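Local coordinates for protein-S-isoprenylcysteine O-methyltransferase (Tribolium castaneum, PDB 5V7P), which catalyses the S-adenosyl-L-methionine-dependent methyl esterification of the C-terminal isoprenylated cysteine of proteins, as an integral membrane enzyme of the endoplasmic reticulum, at residues Leu10-Gly15 with Phe55-Phe60; Phe51-Phe56 with Ile64-Ala69; Gly93-Val98 with Val136-Glu141; Phe143-Phe148 with Asn228-Pro233. All coordinates share one frame; numbering follows the deposited sequence.

Contact 1 (Leu10-Gly15 with Phe55-Phe60); sequences LQSFTG and FFYNEF. With MPG ([(Z)-octadec-9-enyl] (2R)-2,3-bis(oxidanyl)propanoate), chain T.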
# COMPACT_ATOMS: atom_id res chain seq x y z
N LEU A 10 -1.90 -18.85 5.21
CA LEU A 10 -0.93 -19.37 6.18
C LEU A 10 -0.43 -20.75 5.78
O LEU A 10 0.77 -21.04 5.88
CB LEU A 10 -1.56 -19.39 7.58
CG LEU A 10 -0.66 -19.51 8.82
CD1 LEU A 10 -0.18 -20.94 9.03
CD2 LEU A 10 0.52 -18.54 8.76
N GLN A 11 -1.33 -21.61 5.31
CA GLN A 11 -0.91 -22.93 4.85
C GLN A 11 0.03 -22.82 3.65
O GLN A 11 1.06 -23.51 3.60
CB GLN A 11 -2.13 -23.77 4.48
CG GLN A 11 -3.02 -24.13 5.66
CD GLN A 11 -4.33 -24.76 5.23
OE1 GLN A 11 -4.97 -24.32 4.28
NE2 GLN A 11 -4.73 -25.82 5.94
N SER A 12 -0.30 -21.96 2.69
CA SER A 12 0.52 -21.85 1.49
C SER A 12 1.85 -21.17 1.78
O SER A 12 2.89 -21.56 1.23
CB SER A 12 -0.25 -21.07 0.42
OG SER A 12 -1.53 -21.63 0.20
N PHE A 13 1.85 -20.16 2.66
CA PHE A 13 3.08 -19.43 2.95
C PHE A 13 4.09 -20.32 3.66
O PHE A 13 5.26 -20.39 3.27
CB PHE A 13 2.75 -18.20 3.79
CG PHE A 13 3.96 -17.43 4.24
CD1 PHE A 13 4.64 -16.60 3.37
CD2 PHE A 13 4.42 -17.53 5.55
CE1 PHE A 13 5.75 -15.89 3.78
CE2 PHE A 13 5.52 -16.82 5.97
CZ PHE A 13 6.19 -16.00 5.08
N THR A 14 3.66 -21.01 4.72
CA THR A 14 4.57 -21.87 5.47
C THR A 14 4.92 -23.12 4.68
O THR A 14 6.08 -23.55 4.66
CB THR A 14 3.96 -22.24 6.82
OG1 THR A 14 2.73 -22.95 6.62
CG2 THR A 14 3.69 -21.00 7.66
N GLY A 15 3.93 -23.72 4.01
CA GLY A 15 4.21 -24.88 3.18
C GLY A 15 5.23 -24.58 2.10
O GLY A 15 6.19 -25.33 1.91
N PHE A 55 -4.64 -26.93 -8.65
CA PHE A 55 -5.48 -28.13 -8.65
C PHE A 55 -6.32 -28.22 -7.38
O PHE A 55 -7.47 -28.67 -7.44
CB PHE A 55 -4.60 -29.37 -8.79
CG PHE A 55 -5.37 -30.66 -8.77
CD1 PHE A 55 -6.07 -31.08 -9.88
CD2 PHE A 55 -5.38 -31.45 -7.63
CE1 PHE A 55 -6.78 -32.27 -9.86
CE2 PHE A 55 -6.08 -32.64 -7.60
CZ PHE A 55 -6.78 -33.05 -8.72
N PHE A 56 -5.78 -27.79 -6.24
CA PHE A 56 -6.47 -27.93 -4.96
C PHE A 56 -7.30 -26.72 -4.57
O PHE A 56 -8.02 -26.78 -3.57
CB PHE A 56 -5.44 -28.21 -3.85
CG PHE A 56 -4.90 -29.61 -3.84
CD1 PHE A 56 -5.65 -30.67 -4.31
CD2 PHE A 56 -3.63 -29.86 -3.34
CE1 PHE A 56 -5.16 -31.95 -4.29
CE2 PHE A 56 -3.13 -31.15 -3.32
CZ PHE A 56 -3.90 -32.19 -3.80
N TYR A 57 -7.23 -25.63 -5.33
CA TYR A 57 -7.94 -24.42 -4.98
C TYR A 57 -8.74 -23.93 -6.17
O TYR A 57 -8.37 -24.13 -7.32
CB TYR A 57 -6.97 -23.31 -4.53
CG TYR A 57 -6.35 -23.57 -3.18
CD1 TYR A 57 -7.13 -23.67 -2.04
CD2 TYR A 57 -4.97 -23.71 -3.04
CE1 TYR A 57 -6.57 -23.90 -0.81
CE2 TYR A 57 -4.40 -23.94 -1.80
CZ TYR A 57 -5.21 -24.04 -0.69
OH TYR A 57 -4.66 -24.27 0.55
N ASN A 58 -9.87 -23.28 -5.87
CA ASN A 58 -10.65 -22.61 -6.89
C ASN A 58 -10.00 -21.26 -7.21
O ASN A 58 -8.95 -20.91 -6.68
CB ASN A 58 -12.10 -22.47 -6.45
CG ASN A 58 -12.27 -21.54 -5.26
OD1 ASN A 58 -11.31 -21.22 -4.56
ND2 ASN A 58 -13.51 -21.12 -5.03
N GLU A 59 -10.65 -20.50 -8.09
CA GLU A 59 -10.06 -19.25 -8.56
C GLU A 59 -9.78 -18.30 -7.40
O GLU A 59 -8.68 -17.76 -7.26
CB GLU A 59 -10.97 -18.59 -9.59
CG GLU A 59 -11.02 -19.33 -10.92
CD GLU A 59 -9.71 -19.26 -11.68
OE1 GLU A 59 -8.95 -18.30 -11.47
OE2 GLU A 59 -9.44 -20.18 -12.49
N PHE A 60 -10.78 -18.08 -6.54
CA PHE A 60 -10.62 -17.13 -5.44
C PHE A 60 -9.50 -17.55 -4.50
O PHE A 60 -8.62 -16.75 -4.17
CB PHE A 60 -11.94 -16.98 -4.67
CG PHE A 60 -11.79 -16.30 -3.34
CD1 PHE A 60 -11.73 -14.91 -3.26
CD2 PHE A 60 -11.70 -17.03 -2.17
CE1 PHE A 60 -11.59 -14.28 -2.04
CE2 PHE A 60 -11.56 -16.41 -0.95
CZ PHE A 60 -11.50 -15.03 -0.88
C2 MPG T . -8.01 -25.92 4.43
C3 MPG T . -8.57 -26.47 3.11
C4 MPG T . -7.80 -27.71 2.65
C5 MPG T . -6.35 -27.34 2.35
C6 MPG T . -5.91 -27.90 1.00
C7 MPG T . -4.43 -28.28 1.07
C8 MPG T . -3.72 -27.98 -0.25
C9 MPG T . -2.35 -27.34 -0.00
C10 MPG T . -2.26 -26.23 0.70
C11 MPG T . -0.90 -25.57 0.95
C12 MPG T . 0.01 -26.50 1.74
C13 MPG T . 1.35 -26.63 1.02
O1 MPG T . -8.93 -24.39 6.02
C1 MPG T . -8.60 -24.53 4.67
CXD MPG T . -11.23 -24.36 7.06
O2 MPG T . -12.46 -23.80 6.71
C21 MPG T . -10.98 -24.11 8.55
O3 MPG T . -9.88 -24.88 8.97
O4 MPG T . -10.28 -22.62 5.79
CX3 MPG T . -10.12 -23.70 6.24
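Tyr57 reaches from the turn after helix 35-56 toward Ser12 and Gln11 on helix 4-29, and is the one residue of 55-60 that meets the other segment. Its CB starts the side chain toward that helix, and chi1 of -71° keeps CG close to the backbone N. Farther out, CE2 comes to 4.2 Å from Ser12 OG, CZ lies 3.9 Å from C10 of a bound single-chain octadecenyl lipid, and the phenol oxygen ends beside the lipid chain, on the side of helix 4-29. That OH stands 3.1 Å from lipid C10, 3.7 Å from Gln11 OE1 and 4.1 Å from Ser12 OG, so it makes no hydrogen bond to either residue; the Ser12 hydroxyl is bonded instead to Ile8 O. The site is a lipid groove between two transmembrane helices, probably near the cytoplasmic side. The extended Gln11 chain puts OE1 3.4 Å from lipid C2, Phe56 CD2 packs 3.6 Å from C8, and Gly15 CA passes C13; Lys7 holds the same lipid by a hydrogen bond. Tyr57 also leans on Ala65 and Phe62 of helix 59-84; with an alanine here, lipid C10 would probably lose the phenol beside it and a gap would open next to Ser12.

Contact 2 (Phe51-Phe56 with Ile64-Ala69); sequences FFLKFF and IAIRAA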
# COMPACT_ATOMS: atom_id res chain seq x y z
N PHE A 51 1.16 -25.50 -9.97
CA PHE A 51 0.16 -26.42 -10.52
C PHE A 51 -0.50 -27.29 -9.46
O PHE A 51 -1.66 -27.66 -9.62
CB PHE A 51 0.79 -27.30 -11.60
CG PHE A 51 0.89 -26.63 -12.94
CD1 PHE A 51 -0.24 -26.47 -13.72
CD2 PHE A 51 2.10 -26.16 -13.42
CE1 PHE A 51 -0.17 -25.85 -14.96
CE2 PHE A 51 2.18 -25.54 -14.65
CZ PHE A 51 1.04 -25.39 -15.42
N PHE A 52 0.21 -27.62 -8.38
CA PHE A 52 -0.43 -28.32 -7.27
C PHE A 52 -1.45 -27.42 -6.58
O PHE A 52 -2.50 -27.90 -6.14
CB PHE A 52 0.61 -28.81 -6.27
CG PHE A 52 1.15 -30.18 -6.59
CD1 PHE A 52 0.38 -31.31 -6.37
CD2 PHE A 52 2.44 -30.34 -7.08
CE1 PHE A 52 0.87 -32.57 -6.66
CE2 PHE A 52 2.94 -31.60 -7.36
CZ PHE A 52 2.15 -32.72 -7.15
N LEU A 53 -1.16 -26.12 -6.48
CA LEU A 53 -2.10 -25.21 -5.85
C LEU A 53 -3.31 -24.96 -6.73
O LEU A 53 -4.45 -24.93 -6.25
CB LEU A 53 -1.41 -23.89 -5.50
CG LEU A 53 -0.37 -23.92 -4.38
CD1 LEU A 53 0.24 -22.53 -4.19
CD2 LEU A 53 -0.97 -24.40 -3.07
N LYS A 54 -3.09 -24.76 -8.03
CA LYS A 54 -4.21 -24.55 -8.94
C LYS A 54 -5.15 -25.74 -8.96
O LYS A 54 -6.35 -25.59 -9.24
CB LYS A 54 -3.70 -24.26 -10.35
CG LYS A 54 -4.79 -23.85 -11.33
CD LYS A 54 -4.57 -22.45 -11.89
CE LYS A 54 -5.88 -21.83 -12.37
NZ LYS A 54 -6.57 -21.07 -11.28
N PHE A 55 -4.64 -26.93 -8.65
CA PHE A 55 -5.48 -28.13 -8.65
C PHE A 55 -6.32 -28.22 -7.38
O PHE A 55 -7.47 -28.67 -7.44
CB PHE A 55 -4.60 -29.37 -8.79
CG PHE A 55 -5.37 -30.66 -8.77
CD1 PHE A 55 -6.07 -31.08 -9.88
CD2 PHE A 55 -5.38 -31.45 -7.63
CE1 PHE A 55 -6.78 -32.27 -9.86
CE2 PHE A 55 -6.08 -32.64 -7.60
CZ PHE A 55 -6.78 -33.05 -8.72
N PHE A 56 -5.78 -27.79 -6.24
CA PHE A 56 -6.47 -27.93 -4.96
C PHE A 56 -7.30 -26.72 -4.57
O PHE A 56 -8.02 -26.78 -3.57
CB PHE A 56 -5.44 -28.21 -3.85
CG PHE A 56 -4.90 -29.61 -3.84
CD1 PHE A 56 -5.65 -30.67 -4.31
CD2 PHE A 56 -3.63 -29.86 -3.34
CE1 PHE A 56 -5.16 -31.95 -4.29
CE2 PHE A 56 -3.13 -31.15 -3.32
CZ PHE A 56 -3.90 -32.19 -3.80
N ILE A 64 -5.16 -16.16 -3.73
CA ILE A 64 -4.56 -15.89 -2.43
C ILE A 64 -3.41 -16.85 -2.17
O ILE A 64 -2.34 -16.44 -1.70
CB ILE A 64 -5.63 -15.99 -1.33
CG1 ILE A 64 -6.63 -14.83 -1.47
CG2 ILE A 64 -4.99 -15.97 0.07
CD1 ILE A 64 -7.84 -14.94 -0.55
N ALA A 65 -3.60 -18.14 -2.47
CA ALA A 65 -2.61 -19.14 -2.12
C ALA A 65 -1.31 -18.93 -2.89
O ALA A 65 -0.22 -19.05 -2.32
CB ALA A 65 -3.16 -20.54 -2.39
N ILE A 66 -1.39 -18.62 -4.19
CA ILE A 66 -0.18 -18.52 -4.99
C ILE A 66 0.64 -17.30 -4.58
O ILE A 66 1.88 -17.34 -4.62
CB ILE A 66 -0.52 -18.49 -6.49
CG1 ILE A 66 0.74 -18.68 -7.34
CG2 ILE A 66 -1.22 -17.19 -6.88
CD1 ILE A 66 1.37 -20.06 -7.23
N ARG A 67 -0.02 -16.21 -4.19
CA ARG A 67 0.72 -15.04 -3.72
C ARG A 67 1.41 -15.33 -2.40
O ARG A 67 2.58 -14.97 -2.20
CB ARG A 67 -0.22 -13.85 -3.60
CG ARG A 67 -0.63 -13.27 -4.94
CD ARG A 67 -1.79 -12.30 -4.82
NE ARG A 67 -2.04 -11.62 -6.09
CZ ARG A 67 -2.64 -12.17 -7.14
NH1 ARG A 67 -3.06 -13.43 -7.09
NH2 ARG A 67 -2.83 -11.47 -8.24
N ALA A 68 0.71 -16.00 -1.47
CA ALA A 68 1.33 -16.37 -0.21
C ALA A 68 2.50 -17.32 -0.43
O ALA A 68 3.55 -17.19 0.21
CB ALA A 68 0.29 -17.01 0.72
N ALA A 69 2.34 -18.29 -1.33
CA ALA A 69 3.43 -19.21 -1.64
C ALA A 69 4.61 -18.47 -2.26
O ALA A 69 5.77 -18.77 -1.95
CB ALA A 69 2.94 -20.32 -2.57
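With CG anti to its carbonyl carbon (chi1 -70°) and CD1 carried straight on beyond it (chi2 179°), Leu53 projects from helix 35-56 toward helix 59-84, where the whole contact gathers on one methyl group. Ile66 answers from the far helix: its CG1 lies anti to the backbone N, and the second torsion, near 68°, turns CD1 back toward Leu53 although the CB itself points along the interface rather than into it. The two methyl carbons, Leu53 CD1 and Ile66 CD1, stand 4.1 Å apart. Of the other partners of that methyl, Ala69 CB is nearest, 3.8 Å from Leu53 CD1, and Ala65 CB follows at 4.3 Å, while the carbonyl oxygen of Ala65 lies 4.0 Å from Leu53 CD1. Leu53 thus rests among Ala65, Ile66 and Ala69, residues spaced i, i+1 and i+4 along one helix.

The two segments belong to a helical hairpin: helices 35-56 and 59-84 are consecutive transmembrane spans joined by a very short turn, probably on the cytoplasmic side, and their axes here run nearly antiparallel, at 154°, with a closest approach of 9.9 Å. The small alanines leave room for the leucine to lie against the backbone of the second helix. No hydrogen bond crosses between the segments, and the interaction is one of apolar surfaces. Ala65 also faces the first helix, touching Ile8 and Ser12 of helix 4-29. Nearer the turn, Lys54 forms a salt bridge with Glu59 and a cation-pi contact with Phe62, a polar tie across the connection of the hairpin.

Contact 3 (Gly93-Val98 with Val136-Glu141); sequences GGYMSV and VSSWVE. With D10 (decane), chain J; MPG ([(Z)-octadec-9-enyl] (2R)-2,3-bis(oxidanyl)propanoate), chain B; D10 (decane), chain I.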
# COMPACT_ATOMS: atom_id res chain seq x y z
N GLY A 93 19.92 -10.33 0.26
CA GLY A 93 19.09 -11.41 0.79
C GLY A 93 18.21 -10.97 1.94
O GLY A 93 17.02 -11.30 1.99
N GLY A 94 18.79 -10.23 2.89
CA GLY A 94 17.99 -9.73 4.00
C GLY A 94 16.91 -8.77 3.56
O GLY A 94 15.82 -8.74 4.13
N TYR A 95 17.20 -7.97 2.53
CA TYR A 95 16.19 -7.06 1.98
C TYR A 95 15.02 -7.84 1.39
O TYR A 95 13.86 -7.51 1.64
CB TYR A 95 16.84 -6.16 0.93
CG TYR A 95 15.86 -5.58 -0.07
CD1 TYR A 95 15.16 -4.42 0.22
CD2 TYR A 95 15.65 -6.19 -1.30
CE1 TYR A 95 14.27 -3.88 -0.69
CE2 TYR A 95 14.76 -5.66 -2.22
CZ TYR A 95 14.08 -4.51 -1.91
OH TYR A 95 13.19 -3.97 -2.81
N MET A 96 15.32 -8.88 0.61
CA MET A 96 14.25 -9.70 0.04
C MET A 96 13.36 -10.28 1.13
O MET A 96 12.13 -10.26 1.00
CB MET A 96 14.85 -10.82 -0.80
CG MET A 96 15.52 -10.36 -2.08
SD MET A 96 16.48 -11.67 -2.87
CE MET A 96 15.28 -12.99 -2.96
N SER A 97 13.96 -10.79 2.20
CA SER A 97 13.17 -11.42 3.26
C SER A 97 12.30 -10.40 3.98
O SER A 97 11.13 -10.67 4.27
CB SER A 97 14.10 -12.13 4.24
OG SER A 97 14.88 -13.10 3.57
N VAL A 98 12.86 -9.22 4.30
CA VAL A 98 12.08 -8.16 4.93
C VAL A 98 10.88 -7.81 4.06
O VAL A 98 9.76 -7.61 4.57
CB VAL A 98 12.98 -6.94 5.19
CG1 VAL A 98 12.15 -5.68 5.45
CG2 VAL A 98 13.90 -7.21 6.38
N VAL A 136 12.36 -1.25 -8.64
CA VAL A 136 13.39 -1.79 -9.53
C VAL A 136 14.63 -0.91 -9.49
O VAL A 136 15.76 -1.41 -9.52
CB VAL A 136 12.84 -1.93 -10.96
CG1 VAL A 136 13.94 -2.36 -11.93
CG2 VAL A 136 11.69 -2.93 -11.00
N SER A 137 14.44 0.41 -9.43
CA SER A 137 15.59 1.31 -9.44
C SER A 137 16.47 1.10 -8.22
O SER A 137 17.68 1.37 -8.27
CB SER A 137 15.12 2.76 -9.51
OG SER A 137 14.63 3.20 -8.26
N SER A 138 15.90 0.62 -7.11
CA SER A 138 16.72 0.29 -5.95
C SER A 138 17.46 -1.02 -6.14
O SER A 138 18.53 -1.22 -5.54
CB SER A 138 15.85 0.23 -4.68
OG SER A 138 15.15 -1.00 -4.59
N TRP A 139 16.93 -1.92 -6.97
CA TRP A 139 17.66 -3.14 -7.30
C TRP A 139 18.84 -2.84 -8.21
O TRP A 139 19.93 -3.39 -8.01
CB TRP A 139 16.73 -4.15 -7.98
CG TRP A 139 15.51 -4.50 -7.19
CD1 TRP A 139 15.28 -4.25 -5.86
CD2 TRP A 139 14.34 -5.17 -7.68
NE1 TRP A 139 14.04 -4.72 -5.50
CE2 TRP A 139 13.44 -5.29 -6.60
CE3 TRP A 139 13.97 -5.67 -8.93
CZ2 TRP A 139 12.20 -5.89 -6.73
CZ3 TRP A 139 12.73 -6.27 -9.05
CH2 TRP A 139 11.86 -6.38 -7.96
N VAL A 140 18.65 -1.98 -9.21
CA VAL A 140 19.73 -1.69 -10.14
C VAL A 140 20.83 -0.89 -9.45
O VAL A 140 22.02 -1.12 -9.68
CB VAL A 140 19.20 -0.97 -11.39
CG1 VAL A 140 18.03 -1.74 -12.00
CG2 VAL A 140 18.79 0.46 -11.08
N GLU A 141 20.45 0.05 -8.58
CA GLU A 141 21.46 0.79 -7.84
C GLU A 141 22.33 -0.16 -7.03
O GLU A 141 23.57 -0.07 -7.07
CB GLU A 141 20.81 1.82 -6.91
CG GLU A 141 21.84 2.61 -6.10
CD GLU A 141 21.23 3.58 -5.11
OE1 GLU A 141 20.00 3.77 -5.13
OE2 GLU A 141 22.00 4.16 -4.31
C1 D10 J . 15.72 -9.42 -7.64
C2 D10 J . 14.25 -9.68 -7.32
C3 D10 J . 13.90 -9.14 -5.94
C4 D10 J . 12.42 -9.38 -5.67
C5 D10 J . 12.03 -8.82 -4.30
C6 D10 J . 10.52 -8.98 -4.12
C7 D10 J . 10.12 -8.50 -2.73
C8 D10 J . 8.60 -8.29 -2.68
C9 D10 J . 7.89 -9.64 -2.81
C2 MPG B . 9.27 3.06 -3.08
C3 MPG B . 9.37 3.79 -1.74
C4 MPG B . 8.00 4.12 -1.18
C5 MPG B . 8.15 4.58 0.26
C6 MPG B . 6.80 5.06 0.77
C7 MPG B . 5.77 3.94 0.85
C8 MPG B . 4.43 4.54 0.45
C9 MPG B . 3.31 3.61 0.90
C10 MPG B . 2.53 2.95 0.07
C11 MPG B . 2.65 3.05 -1.45
C12 MPG B . 2.20 1.74 -2.07
C13 MPG B . 0.70 1.55 -1.90
C14 MPG B . 0.39 0.07 -2.04
C15 MPG B . -1.12 -0.14 -2.13
C16 MPG B . -1.46 -1.00 -3.35
O1 MPG B . 9.56 0.75 -2.60
C1 MPG B . 8.59 1.70 -2.94
CXD MPG B . 10.19 -1.09 -1.03
O2 MPG B . 10.94 -1.01 0.15
C21 MPG B . 11.12 -1.47 -2.19
O3 MPG B . 12.46 -1.39 -1.78
O4 MPG B . 9.00 0.84 -0.42
CX3 MPG B . 9.53 0.25 -1.30
C3 D10 I . 13.99 -7.34 -12.80
C4 D10 I . 15.22 -6.48 -13.04
C5 D10 I . 16.24 -6.70 -11.93
C6 D10 I . 17.48 -5.84 -12.19
C7 D10 I . 18.50 -6.06 -11.08
C8 D10 I . 19.81 -5.37 -11.45
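A lipid-binding pocket within the membrane brings Tyr95 and Trp139 together, between helices 90-113 and 129-148. The indole N-H of Trp139 donates to the phenol oxygen: NE1 is 2.9 Å from Tyr95 OH, the bond is fairly straight at 160°, and the acceptor lies close to the indole plane. The same phenol oxygen is 2.9 Å from O3 of a bound single-chain octadecenyl lipid, a second hydrogen bond in which either group may be the donor, so two hydrogen bonds grip the phenol oxygen. The rings meet rim to rim, neither above the other, with planes 74° apart and Tyr95 CE2 3.9 Å from Trp139 CD1. Tyr95 gets there by turning CG anti to the backbone N (chi1 157°), which directs its ring toward helix 129-148.

Two decanes lie beside the indole. One runs over a face, its C4 3.7 Å from Trp139 CZ2, while the other comes up at the edge, its C5 3.9 Å from CE3; Val136 CA backs the opposite face. A phenylalanine in place of Trp139 would probably leave the Tyr95 hydroxyl without its N-H donor and the decane with less ring surface to lie against. Ser138 OG stays 4.0 Å from Tyr95 OH and is bonded to Ala135 O instead.

Phe92 meets both rings, edge-to-face with Trp139. Tyr95 also leans on Ile225 of helix 210-225, Met96 faces helix 59-84, and Ser138 touches Cys231 and Tyr235 of helix 231-258.

Contact 4 (Phe143-Phe148 with Asn228-Pro233); sequences FIETYF and NPLCIP. With D10 (decane), chain O; UND (undecane), chain K.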
# COMPACT_ATOMS: atom_id res chain seq x y z
N PHE A 143 23.03 -3.40 -7.39
CA PHE A 143 23.90 -4.28 -8.15
C PHE A 143 24.91 -3.52 -9.00
O PHE A 143 26.02 -4.01 -9.22
CB PHE A 143 23.06 -5.22 -9.02
CG PHE A 143 22.37 -6.29 -8.24
CD1 PHE A 143 23.08 -7.36 -7.74
CD2 PHE A 143 21.01 -6.21 -7.99
CE1 PHE A 143 22.45 -8.35 -7.01
CE2 PHE A 143 20.37 -7.20 -7.25
CZ PHE A 143 21.10 -8.27 -6.76
N ILE A 144 24.55 -2.32 -9.48
CA ILE A 144 25.55 -1.47 -10.13
C ILE A 144 26.58 -1.00 -9.10
O ILE A 144 27.79 -1.04 -9.35
CB ILE A 144 24.87 -0.28 -10.84
CG1 ILE A 144 24.10 -0.78 -12.06
CG2 ILE A 144 25.91 0.77 -11.25
CD1 ILE A 144 23.35 0.30 -12.83
N GLU A 145 26.11 -0.57 -7.93
CA GLU A 145 27.02 -0.11 -6.89
C GLU A 145 27.83 -1.26 -6.31
O GLU A 145 29.00 -1.08 -5.96
CB GLU A 145 26.24 0.60 -5.78
CG GLU A 145 25.77 1.99 -6.15
CD GLU A 145 24.91 2.62 -5.08
OE1 GLU A 145 24.51 1.90 -4.14
OE2 GLU A 145 24.63 3.83 -5.17
N THR A 146 27.23 -2.45 -6.20
CA THR A 146 27.96 -3.59 -5.67
C THR A 146 29.00 -4.10 -6.66
O THR A 146 29.98 -4.72 -6.24
CB THR A 146 26.99 -4.71 -5.28
OG1 THR A 146 27.49 -5.39 -4.13
CG2 THR A 146 26.79 -5.72 -6.42
N TYR A 147 28.81 -3.84 -7.95
CA TYR A 147 29.80 -4.22 -8.95
C TYR A 147 31.00 -3.28 -8.91
O TYR A 147 32.15 -3.73 -8.91
CB TYR A 147 29.16 -4.23 -10.34
CG TYR A 147 30.12 -4.57 -11.46
CD1 TYR A 147 30.54 -5.88 -11.67
CD2 TYR A 147 30.59 -3.59 -12.32
CE1 TYR A 147 31.41 -6.20 -12.69
CE2 TYR A 147 31.46 -3.90 -13.35
CZ TYR A 147 31.87 -5.20 -13.53
OH TYR A 147 32.73 -5.51 -14.56
N PHE A 148 30.75 -1.97 -8.87
CA PHE A 148 31.84 -1.00 -8.90
C PHE A 148 32.43 -0.77 -7.51
O PHE A 148 33.65 -0.58 -7.37
CB PHE A 148 31.35 0.33 -9.48
CG PHE A 148 31.10 0.28 -10.96
CD1 PHE A 148 32.15 0.35 -11.86
CD2 PHE A 148 29.81 0.19 -11.46
CE1 PHE A 148 31.92 0.31 -13.22
CE2 PHE A 148 29.58 0.16 -12.82
CZ PHE A 148 30.63 0.21 -13.70
N ASN A 228 21.89 1.96 -0.07
CA ASN A 228 21.73 2.66 -1.34
C ASN A 228 21.74 4.16 -1.07
O ASN A 228 20.71 4.71 -0.64
CB ASN A 228 20.42 2.24 -2.03
CG ASN A 228 20.54 0.92 -2.76
OD1 ASN A 228 21.64 0.49 -3.12
ND2 ASN A 228 19.41 0.27 -2.99
N PRO A 229 22.85 4.87 -1.31
CA PRO A 229 22.88 6.30 -0.99
C PRO A 229 21.95 7.16 -1.83
O PRO A 229 21.61 8.27 -1.42
CB PRO A 229 24.35 6.69 -1.22
CG PRO A 229 24.87 5.66 -2.15
CD PRO A 229 24.14 4.39 -1.83
N LEU A 230 21.52 6.68 -3.00
CA LEU A 230 20.59 7.46 -3.82
C LEU A 230 19.14 7.21 -3.44
O LEU A 230 18.34 8.15 -3.43
CB LEU A 230 20.80 7.13 -5.30
CG LEU A 230 22.20 7.39 -5.88
CD1 LEU A 230 22.24 6.99 -7.35
CD2 LEU A 230 22.60 8.85 -5.71
N CYS A 231 18.78 5.97 -3.12
CA CYS A 231 17.38 5.64 -2.86
C CYS A 231 16.94 6.07 -1.47
O CYS A 231 15.75 6.33 -1.27
CB CYS A 231 17.15 4.14 -3.02
SG CYS A 231 16.85 3.62 -4.74
N ILE A 232 17.85 6.16 -0.51
CA ILE A 232 17.49 6.50 0.87
C ILE A 232 16.80 7.86 0.88
O ILE A 232 15.66 7.96 1.35
CB ILE A 232 18.71 6.46 1.80
CG1 ILE A 232 19.06 5.01 2.14
CG2 ILE A 232 18.45 7.25 3.09
CD1 ILE A 232 20.40 4.84 2.87
N PRO A 233 17.42 8.92 0.36
CA PRO A 233 16.72 10.21 0.36
C PRO A 233 15.50 10.22 -0.54
O PRO A 233 14.47 10.80 -0.18
CB PRO A 233 17.78 11.21 -0.12
CG PRO A 233 19.08 10.48 -0.00
CD PRO A 233 18.76 9.05 -0.24
C1 D10 O . 28.97 4.95 -10.49
C2 D10 O . 30.03 3.96 -10.97
C3 D10 O . 31.23 4.71 -11.53
C4 D10 O . 32.18 3.73 -12.20
C5 D10 O . 33.25 4.50 -12.98
C6 D10 O . 33.86 3.60 -14.05
C7 D10 O . 34.47 4.44 -15.17
C8 D10 O . 34.46 3.64 -16.47
C9 D10 O . 34.87 4.55 -17.63
C10 D10 O . 34.85 3.75 -18.93
C1 UND K . 13.75 6.57 -8.06
C2 UND K . 15.00 7.37 -8.42
C3 UND K . 16.18 6.90 -7.57
C4 UND K . 17.50 7.10 -8.32
C5 UND K . 18.30 5.79 -8.32
C6 UND K . 19.27 5.76 -9.50
C7 UND K . 19.58 4.31 -9.85
C8 UND K . 20.51 4.26 -11.07
C9 UND K . 21.92 4.66 -10.65
C10 UND K . 22.88 3.48 -10.82
C11 UND K . 24.07 3.66 -9.87
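The turn before helix 231-258, probably lumenal, is met by Glu145, near the end of helix 129-148. A chi1 of -75° sets CG beside the backbone N, and the extended chain carries the carboxylate out to the turn, where it faces the ring of Pro229 coming from the opposite direction. OE1 and OE2 of Glu145 both lie 3.4 Å from Pro229 CD, and OE2 is 3.5 Å from Pro229 CG. Leu230 CG is farther, 4.4 Å from Glu145 OE2.

Asn228 approaches the same carboxylate, its amide plane turned 65° against it. Its OD1 stands 3.4 Å from Glu145 OE1; these are two acceptors, and no hydrogen bond joins them. Lys153 of the neighbouring short helix 150-153 reconciles them, forming a salt bridge to Glu145 OE1 and a hydrogen bond to Asn228 OD1. The arrangement is a polar cluster at the probably lumenal end of a transmembrane helix pair, and Glu141, one turn earlier in helix 129-148, is its neighbour. Its OE2 lies close to that of Glu145, so the two like charges would be expected to disfavour each other, an effect the lysine probably offsets.

Hydrocarbon chains lie along one flank, consistent with a surface that faces the membrane. An undecane runs past Leu230 and ends at Ile144, its C11 3.7 Å from Ile144 CG2 and its C6 3.9 Å from Leu230 CD1. Phe148 is covered on one face by a decane, and Tyr147 stands over the other.

In the fold
Contacts 1 and 2 form one neighbourhood, with centres about 4 Å apart: they share Phe55 and Phe56, and helix 59-84 presents Ala65 to both Ser12 (OG to CB 3.2 Å) and Leu53. Contacts 3 and 4 form a second, centres about 10 Å apart, since both draw on helix 129-148; the Glu141 OE2 to Leu230 N distance of 2.9 Å marks a probable hydrogen bond between them. The two neighbourhoods do not touch. Contact 1 lies about 37 Å from contact 4, centre to centre, on opposite sides of the chain's centre. All four lie away from the S-adenosyl-L-methionine site; bound lipid or alkane borders each, and at contact 2 the Leu53 side chain is about 4 Å from a lipid.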